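Local coordinates for protein 2-dehydro-3-deoxy-D-arabinonate dehydratase (Sulfolobus solfataricus, PDB 2Q1D) that catalyses the removal of water from 2-dehydro-3-deoxy-D-arabinonate to give 2,5-dioxopentanoate, a step in pentose oxidation that uses magnesium or calcium, at residues 143-148 / 254-259. Residues are numbered along the deposited sequence; the frame is centred on the assembly and turned at random.
Sequences EPELAV and TGTAIV. With MG (magnesium ion), chain B; DO4 (2,5-dioxopentanoic acid), chain C.
The Glu145 carboxylate has the backbone of Gly255 over one face, with Gly255 C 3.3 Å from Glu145 CD. Gly255 N donates to Glu145 OE2 at 2.8 Å, 61° out of the carboxylate plane. Thr253 OG1 also bonds to OE2, while OE1 binds the magnesium ion. With both oxygens held, the group has little freedom to turn. The Pro144 ring meets Ile258 through its CG, 3.9 Å from Ile258 CB, and the two side chains cross at about a right angle. Strand 207-214 packs on the same pair through Leu210.

Thr256 OG1 sits opposite its own backbone N (chi1 -165°) and donates to Pro144 O at 2.8 Å, from above the carbonyl plane. It also accepts a weak bond from Ile258 N. Its backbone N donates to O2 of 2,5-dioxopentanoic acid at 2.8 Å. With alanine in this position Pro144 O is likely to lose this donor, and the loop that presents that backbone N could shift.

Leu146 O takes two bonds from Thr254. The one from Thr254 N (2.9 Å) is nearly straight; the one from Thr254 OG1 (2.7 Å) comes in tilted from the carbonyl plane. A water links Leu146 N, Thr254 OG1 and Gly255 O.

Glu143 OE2 also binds the magnesium ion, at 2.3 Å. Asp164, one water and the ligand's O5 and O2 complete six-fold coordination. The metal thus joins strand 144-150 to the loop after strand 250-253 through the bound product. This is the acidic metal site of the FAH fold.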
loop_
_atom_site.group_PDB
_atom_site.type_symbol
_atom_site.label_atom_id
_atom_site.label_comp_id
_atom_site.label_asym_id
_atom_site.label_seq_id
_atom_site.Cartn_x
_atom_site.Cartn_y
_atom_site.Cartn_z
ATOM N N GLU A 143 32.838 -19.643 3.461
ATOM C CA GLU A 143 33.191 -19.487 4.872
ATOM C C GLU A 143 31.992 -19.846 5.767
ATOM O O GLU A 143 31.075 -19.042 5.948
ATOM C CB GLU A 143 33.705 -18.072 5.165
ATOM C CG GLU A 143 34.853 -17.557 4.267
ATOM C CD GLU A 143 35.595 -16.337 4.859
ATOM O OE1 GLU A 143 36.652 -15.950 4.321
ATOM O OE2 GLU A 143 35.139 -15.758 5.870
ATOM N N PRO A 144 31.987 -21.072 6.318
ATOM C CA PRO A 144 30.912 -21.582 7.179
ATOM C C PRO A 144 30.931 -20.915 8.542
ATOM O O PRO A 144 31.949 -20.979 9.245
ATOM C CB PRO A 144 31.274 -23.054 7.344
ATOM C CG PRO A 144 32.771 -23.082 7.193
ATOM C CD PRO A 144 33.060 -22.064 6.130
ATOM N N GLU A 145 29.825 -20.285 8.929
ATOM C CA GLU A 145 29.812 -19.484 10.149
ATOM C C GLU A 145 28.497 -19.576 10.873
ATOM O O GLU A 145 27.459 -19.736 10.243
ATOM C CB GLU A 145 30.082 -18.027 9.797
ATOM C CG GLU A 145 31.279 -17.842 8.885
ATOM C CD GLU A 145 31.670 -16.397 8.689
ATOM O OE1 GLU A 145 32.587 -16.147 7.865
ATOM O OE2 GLU A 145 31.077 -15.513 9.360
ATOM N N LEU A 146 28.546 -19.475 12.198
ATOM C CA LEU A 146 27.345 -19.252 13.013
ATOM C C LEU A 146 26.891 -17.808 12.825
ATOM O O LEU A 146 27.706 -16.871 12.877
ATOM C CB LEU A 146 27.629 -19.497 14.497
ATOM C CG LEU A 146 26.458 -19.339 15.470
ATOM C CD1 LEU A 146 25.389 -20.380 15.205
ATOM C CD2 LEU A 146 26.920 -19.427 16.909
ATOM N N ALA A 147 25.600 -17.620 12.598
ATOM C CA ALA A 147 25.069 -16.281 12.405
ATOM C C ALA A 147 23.936 -16.000 13.386
ATOM O O ALA A 147 23.195 -16.913 13.783
ATOM C CB ALA A 147 24.602 -16.116 10.989
ATOM N N VAL A 148 23.802 -14.737 13.786
ATOM C CA VAL A 148 22.721 -14.356 14.705
ATOM C C VAL A 148 21.773 -13.337 14.074
ATOM O O VAL A 148 22.207 -12.411 13.353
ATOM C CB VAL A 148 23.252 -13.823 16.068
ATOM C CG1 VAL A 148 23.894 -14.953 16.879
ATOM C CG2 VAL A 148 24.215 -12.638 15.860
ATOM N N THR A 254 29.275 -14.419 12.546
ATOM C CA THR A 254 30.313 -14.300 13.565
ATOM C C THR A 254 31.747 -14.717 13.191
ATOM O O THR A 254 32.582 -14.852 14.085
ATOM C CB THR A 254 29.899 -15.043 14.845
ATOM O OG1 THR A 254 29.760 -16.437 14.556
ATOM C CG2 THR A 254 28.579 -14.499 15.369
ATOM N N GLY A 255 32.047 -14.901 11.900
ATOM C CA GLY A 255 33.396 -15.310 11.470
ATOM C C GLY A 255 33.609 -16.829 11.380
ATOM O O GLY A 255 32.976 -17.601 12.111
ATOM N N THR A 256 34.506 -17.256 10.485
ATOM C CA THR A 256 34.721 -18.681 10.219
ATOM C C THR A 256 36.006 -19.214 10.825
ATOM O O THR A 256 36.968 -18.464 11.005
ATOM C CB THR A 256 34.766 -18.985 8.705
ATOM O OG1 THR A 256 34.626 -20.391 8.504
ATOM C CG2 THR A 256 36.083 -18.544 8.092
ATOM N N ALA A 257 36.010 -20.518 11.109
ATOM C CA ALA A 257 37.206 -21.244 11.558
ATOM C C ALA A 257 37.670 -22.367 10.598
ATOM O O ALA A 257 38.597 -23.101 10.924
ATOM C CB ALA A 257 36.982 -21.813 12.953
ATOM N N ILE A 258 37.033 -22.503 9.433
ATOM C CA ILE A 258 37.376 -23.559 8.474
ATOM C C ILE A 258 37.828 -22.974 7.143
ATOM O O ILE A 258 37.047 -22.363 6.424
ATOM C CB ILE A 258 36.205 -24.519 8.275
ATOM C CG1 ILE A 258 35.841 -25.162 9.618
ATOM C CG2 ILE A 258 36.567 -25.583 7.257
ATOM C CD1 ILE A 258 34.457 -25.736 9.714
ATOM N N VAL A 259 39.102 -23.155 6.822
ATOM C CA VAL A 259 39.687 -22.474 5.665
ATOM C C VAL A 259 40.479 -23.431 4.740
ATOM O O VAL A 259 41.651 -23.711 5.001
ATOM C CB VAL A 259 40.593 -21.279 6.119
ATOM C CG1 VAL A 259 41.073 -20.461 4.930
ATOM C CG2 VAL A 259 39.862 -20.378 7.108
HETATM MG MG MG B . 33.772 -14.469 7.223
HETATM O O3 DO4 C . 39.363 -10.876 5.821
HETATM C C5 DO4 C . 38.599 -10.569 6.719
HETATM C C4 DO4 C . 37.319 -11.348 6.899
HETATM C C3 DO4 C . 37.530 -12.440 7.942
HETATM C C2 DO4 C . 36.308 -13.323 7.961
HETATM O O5 DO4 C . 35.382 -13.108 7.189
HETATM C C1 DO4 C . 36.198 -14.443 8.891
HETATM O O1 DO4 C . 37.125 -14.679 9.702
HETATM O O2 DO4 C . 35.150 -15.135 8.841
HETATM O O HOH W 1 31.007 -18.562 13.316
HETATM O O HOH W 2 32.458 -13.523 8.472
#